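Local coordinates for CDP-archaeol synthase (Aeropyrum pernix K1, PDB 5GUF), which probably catalyses the formation of CDP-archaeol from CTP and an archaeal ether-lipid phosphate, with magnesium as cofactor, at residues Val7-Asn13 with Tyr139-Val145. Numbering follows the deposited sequence.
With MG (magnesium ion), chain D.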
ATOM      1  N   VAL A   7      21.078 -13.527 -10.815  1.00 42.47           N
ATOM      2  CA  VAL A   7      20.544 -13.221  -9.498  1.00 34.12           C
ATOM      3  C   VAL A   7      21.666 -13.446  -8.495  1.00 39.74           C
ATOM      4  O   VAL A   7      22.221 -14.551  -8.411  1.00 34.95           O
ATOM      5  CB  VAL A   7      19.312 -14.078  -9.152  1.00 40.54           C
ATOM      6  CG1 VAL A   7      18.821 -13.774  -7.726  1.00 31.27           C
ATOM      7  CG2 VAL A   7      18.182 -13.842 -10.160  1.00 33.50           C
ATOM      8  N   ASP A   8      22.028 -12.398  -7.764  1.00 31.27           N
ATOM      9  CA  ASP A   8      22.980 -12.519  -6.668  1.00 31.64           C
ATOM     10  C   ASP A   8      22.238 -12.159  -5.384  1.00 32.83           C
ATOM     11  O   ASP A   8      21.011 -12.048  -5.373  1.00 32.57           O
ATOM     12  CB  ASP A   8      24.209 -11.639  -6.919  1.00 25.78           C
ATOM     13  CG  ASP A   8      23.830 -10.182  -7.185  1.00 36.57           C
ATOM     14  OD1 ASP A   8      23.164  -9.579  -6.314  1.00 35.84           O
ATOM     15  OD2 ASP A   8      24.184  -9.635  -8.254  1.00 35.82           O
ATOM     16  N   TRP A   9      22.995 -11.946  -4.306  1.00 31.94           N
ATOM     17  CA  TRP A   9      22.403 -11.712  -2.997  1.00 27.88           C
ATOM     18  C   TRP A   9      21.975 -10.268  -2.795  1.00 31.30           C
ATOM     19  O   TRP A   9      21.204  -9.986  -1.877  1.00 33.38           O
ATOM     20  CB  TRP A   9      23.384 -12.094  -1.898  1.00 29.33           C
ATOM     21  CG  TRP A   9      23.684 -13.551  -1.787  1.00 35.67           C
ATOM     22  CD1 TRP A   9      24.819 -14.195  -2.220  1.00 32.97           C
ATOM     23  CD2 TRP A   9      22.854 -14.557  -1.184  1.00 31.40           C
ATOM     24  NE1 TRP A   9      24.738 -15.535  -1.927  1.00 32.01           N
ATOM     25  CE2 TRP A   9      23.551 -15.785  -1.283  1.00 32.47           C
ATOM     26  CE3 TRP A   9      21.587 -14.541  -0.576  1.00 32.66           C
ATOM     27  CZ2 TRP A   9      23.024 -16.990  -0.799  1.00 28.83           C
ATOM     28  CZ3 TRP A   9      21.060 -15.742  -0.093  1.00 37.06           C
ATOM     29  CH2 TRP A   9      21.785 -16.953  -0.211  1.00 37.73           C
ATOM     30  N   ARG A  10      22.446  -9.357  -3.628  1.00 31.62           N
ATOM     31  CA  ARG A  10      22.060  -7.959  -3.548  1.00 31.77           C
ATOM     32  C   ARG A  10      21.075  -7.676  -4.676  1.00 31.54           C
ATOM     33  O   ARG A  10      21.464  -7.489  -5.831  1.00 33.10           O
ATOM     34  CB  ARG A  10      23.285  -7.059  -3.631  1.00 27.71           C
ATOM     35  CG  ARG A  10      22.937  -5.604  -3.506  1.00 31.20           C
ATOM     36  CD  ARG A  10      24.176  -4.737  -3.645  1.00 41.86           C
ATOM     37  NE  ARG A  10      24.047  -3.519  -2.853  1.00 36.18           N
ATOM     38  CZ  ARG A  10      23.847  -2.319  -3.379  1.00 39.63           C
ATOM     39  NH1 ARG A  10      23.750  -2.185  -4.699  1.00 35.79           N
ATOM     40  NH2 ARG A  10      23.740  -1.259  -2.589  1.00 46.00           N
ATOM     41  N   ILE A  11      19.792  -7.635  -4.337  1.00 31.67           N
ATOM     42  CA  ILE A  11      18.734  -7.372  -5.309  1.00 36.55           C
ATOM     43  C   ILE A  11      18.750  -5.875  -5.593  1.00 31.88           C
ATOM     44  O   ILE A  11      18.237  -5.079  -4.802  1.00 33.32           O
ATOM     45  CB  ILE A  11      17.367  -7.830  -4.798  1.00 31.44           C
ATOM     46  CG1 ILE A  11      17.502  -9.243  -4.249  1.00 30.80           C
ATOM     47  CG2 ILE A  11      16.312  -7.715  -5.912  1.00 29.81           C
ATOM     48  CD1 ILE A  11      17.977 -10.229  -5.291  1.00 35.37           C
ATOM     49  N   ASP A  12      19.314  -5.492  -6.739  1.00 31.83           N
ATOM     50  CA  ASP A  12      19.536  -4.082  -7.025  1.00 32.39           C
ATOM     51  C   ASP A  12      19.175  -3.706  -8.452  1.00 33.59           C
ATOM     52  O   ASP A  12      19.560  -2.627  -8.906  1.00 43.16           O
ATOM     53  CB  ASP A  12      20.999  -3.688  -6.734  1.00 36.84           C
ATOM     54  CG  ASP A  12      22.016  -4.659  -7.348  1.00 40.55           C
ATOM     55  OD1 ASP A  12      21.657  -5.484  -8.221  1.00 37.46           O
ATOM     56  OD2 ASP A  12      23.199  -4.588  -6.947  1.00 46.70           O
ATOM     57  N   ASN A  13      18.448  -4.543  -9.175  1.00 35.87           N
ATOM     58  CA  ASN A  13      17.850  -4.087 -10.415  1.00 35.27           C
ATOM     59  C   ASN A  13      16.539  -4.834 -10.613  1.00 33.97           C
ATOM     60  O   ASN A  13      16.342  -5.925 -10.068  1.00 34.23           O
ATOM     61  CB  ASN A  13      18.812  -4.262 -11.601  1.00 37.11           C
ATOM     62  CG  ASN A  13      18.966  -5.694 -12.017  1.00 39.11           C
ATOM     63  OD1 ASN A  13      18.167  -6.216 -12.797  1.00 44.54           O
ATOM     64  ND2 ASN A  13      19.986  -6.349 -11.493  1.00 39.36           N
ATOM     65  N   TYR A 139      18.913 -12.437   1.374  1.00 24.80           N
ATOM     66  CA  TYR A 139      18.961 -11.440   0.313  1.00 24.64           C
ATOM     67  C   TYR A 139      18.874 -10.030   0.882  1.00 29.92           C
ATOM     68  O   TYR A 139      18.102  -9.757   1.803  1.00 31.46           O
ATOM     69  CB  TYR A 139      17.807 -11.649  -0.686  1.00 32.12           C
ATOM     70  CG  TYR A 139      17.935 -12.898  -1.520  1.00 28.90           C
ATOM     71  CD1 TYR A 139      18.647 -12.887  -2.714  1.00 29.58           C
ATOM     72  CD2 TYR A 139      17.372 -14.096  -1.100  1.00 23.71           C
ATOM     73  CE1 TYR A 139      18.774 -14.036  -3.474  1.00 28.74           C
ATOM     74  CE2 TYR A 139      17.512 -15.235  -1.838  1.00 24.67           C
ATOM     75  CZ  TYR A 139      18.210 -15.203  -3.020  1.00 26.18           C
ATOM     76  OH  TYR A 139      18.330 -16.352  -3.745  1.00 35.03           O
ATOM     77  N   THR A 140      19.627  -9.115   0.298  1.00 27.87           N
ATOM     78  CA  THR A 140      19.486  -7.704   0.613  1.00 24.50           C
ATOM     79  C   THR A 140      18.856  -7.009  -0.579  1.00 28.71           C
ATOM     80  O   THR A 140      19.335  -7.153  -1.707  1.00 30.45           O
ATOM     81  CB  THR A 140      20.834  -7.062   0.956  1.00 31.07           C
ATOM     82  OG1 THR A 140      21.270  -7.537   2.235  1.00 30.36           O
ATOM     83  CG2 THR A 140      20.724  -5.518   0.988  1.00 24.58           C
ATOM     84  N   TRP A 141      17.779  -6.267  -0.331  1.00 29.38           N
ATOM     85  CA  TRP A 141      17.130  -5.463  -1.356  1.00 29.54           C
ATOM     86  C   TRP A 141      17.585  -4.018  -1.221  1.00 29.40           C
ATOM     87  O   TRP A 141      17.761  -3.526  -0.109  1.00 34.76           O
ATOM     88  CB  TRP A 141      15.606  -5.531  -1.227  1.00 29.61           C
ATOM     89  CG  TRP A 141      15.025  -6.844  -1.648  1.00 31.93           C
ATOM     90  CD1 TRP A 141      15.206  -8.046  -1.042  1.00 31.65           C
ATOM     91  CD2 TRP A 141      14.194  -7.090  -2.784  1.00 27.22           C
ATOM     92  NE1 TRP A 141      14.540  -9.025  -1.721  1.00 28.34           N
ATOM     93  CE2 TRP A 141      13.908  -8.467  -2.798  1.00 32.39           C
ATOM     94  CE3 TRP A 141      13.653  -6.280  -3.784  1.00 31.41           C
ATOM     95  CZ2 TRP A 141      13.090  -9.054  -3.763  1.00 27.34           C
ATOM     96  CZ3 TRP A 141      12.846  -6.864  -4.746  1.00 30.70           C
ATOM     97  CH2 TRP A 141      12.574  -8.237  -4.728  1.00 28.88           C
ATOM     98  N   THR A 142      17.782  -3.349  -2.336  1.00 29.89           N
ATOM     99  CA  THR A 142      17.790  -1.903  -2.188  1.00 32.37           C
ATOM    100  C   THR A 142      16.356  -1.396  -2.056  1.00 38.74           C
ATOM    101  O   THR A 142      15.422  -1.981  -2.627  1.00 33.39           O
ATOM    102  CB  THR A 142      18.465  -1.219  -3.373  1.00 24.14           C
ATOM    103  OG1 THR A 142      17.698  -1.462  -4.552  1.00 32.42           O
ATOM    104  CG2 THR A 142      19.889  -1.760  -3.561  1.00 34.11           C
ATOM    105  N   PRO A 143      16.158  -0.324  -1.286  1.00 35.31           N
ATOM    106  CA  PRO A 143      14.803   0.234  -1.158  1.00 28.85           C
ATOM    107  C   PRO A 143      14.201   0.611  -2.491  1.00 32.24           C
ATOM    108  O   PRO A 143      13.006   0.391  -2.701  1.00 36.89           O
ATOM    109  CB  PRO A 143      15.013   1.461  -0.255  1.00 34.56           C
ATOM    110  CG  PRO A 143      16.268   1.159   0.507  1.00 40.59           C
ATOM    111  CD  PRO A 143      17.141   0.372  -0.435  1.00 33.84           C
ATOM    112  N   ARG A 144      15.000   1.165  -3.407  1.00 38.16           N
ATOM    113  CA  ARG A 144      14.467   1.577  -4.702  1.00 37.97           C
ATOM    114  C   ARG A 144      13.928   0.387  -5.484  1.00 40.88           C
ATOM    115  O   ARG A 144      12.838   0.456  -6.063  1.00 43.04           O
ATOM    116  CB  ARG A 144      15.543   2.298  -5.517  1.00 42.81           C
ATOM    117  CG  ARG A 144      15.090   2.588  -6.938  1.00 47.92           C
ATOM    118  CD  ARG A 144      16.094   3.372  -7.769  1.00 54.46           C
ATOM    119  NE  ARG A 144      16.415   4.682  -7.185  1.00 73.98           N
ATOM    120  CZ  ARG A 144      15.714   5.805  -7.369  1.00 68.39           C
ATOM    121  NH1 ARG A 144      14.596   5.815  -8.094  1.00 72.08           N
ATOM    122  NH2 ARG A 144      16.121   6.923  -6.793  1.00 49.29           N
ATOM    123  N   VAL A 145      14.669  -0.720  -5.501  1.00 32.40           N
ATOM    124  CA  VAL A 145      14.208  -1.869  -6.262  1.00 36.18           C
ATOM    125  C   VAL A 145      13.060  -2.566  -5.536  1.00 32.04           C
ATOM    126  O   VAL A 145      12.207  -3.190  -6.172  1.00 37.52           O
ATOM    127  CB  VAL A 145      15.415  -2.783  -6.565  1.00 32.76           C
ATOM    128  CG1 VAL A 145      15.005  -4.146  -7.031  1.00 28.69           C
ATOM    129  CG2 VAL A 145      16.280  -2.123  -7.638  1.00 31.70           C
TER
HETATM  130 MG    MG D 203      22.389  -7.863  -7.772  1.00 18.53          MG
HETATM  131  O   HOH W   1      24.543  -6.609  -7.386  1.00 31.17           O
HETATM  132  O   HOH W   2      23.010  -7.397  -9.385  1.00 41.24           O
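T140 N donates to W9 O at 2.8 Å, I11 N to T140 O, and T142 N to I11 O at 3.0 Å. These three backbone hydrogen bonds pair strands 10-11 and 140-141 in parallel. I11 and W141 leave the same face of this small sheet. With I11 CG1 beside the backbone N (chi1 -48°), the CG2 branch swings over the six-membered ring of W141, 3.6 Å from the centroid, in a CH-pi contact. W141 NE1 is hydrogen-bonded to S134 OG on helix 121-136. An alanine in place of W141 would probably leave I11 CG2 without its aromatic floor and S134 OG without this partner. I11 CD1 meets Y139 CD1 obliquely at 3.8 Å. W9 CE3 and CZ3 lie over one face of the Y139 ring, the W9 six-membered ring being tilted 41° to it, while D8 O lies at that ring's edge. V145 CG2 packs on the D12 backbone. R10 O binds magnesium at 2.2 Å. D8 chelates the ion with both carboxylate oxygens, D12 OD1 adds another ligand, and E16 and two waters join them. D8 OD1 also accepts from R10 N, closing an Asx turn. The pairing therefore holds strand 10-11 on one side while its other side turns R10 O to the metal, beside the flanking D8 and D12 carboxylates.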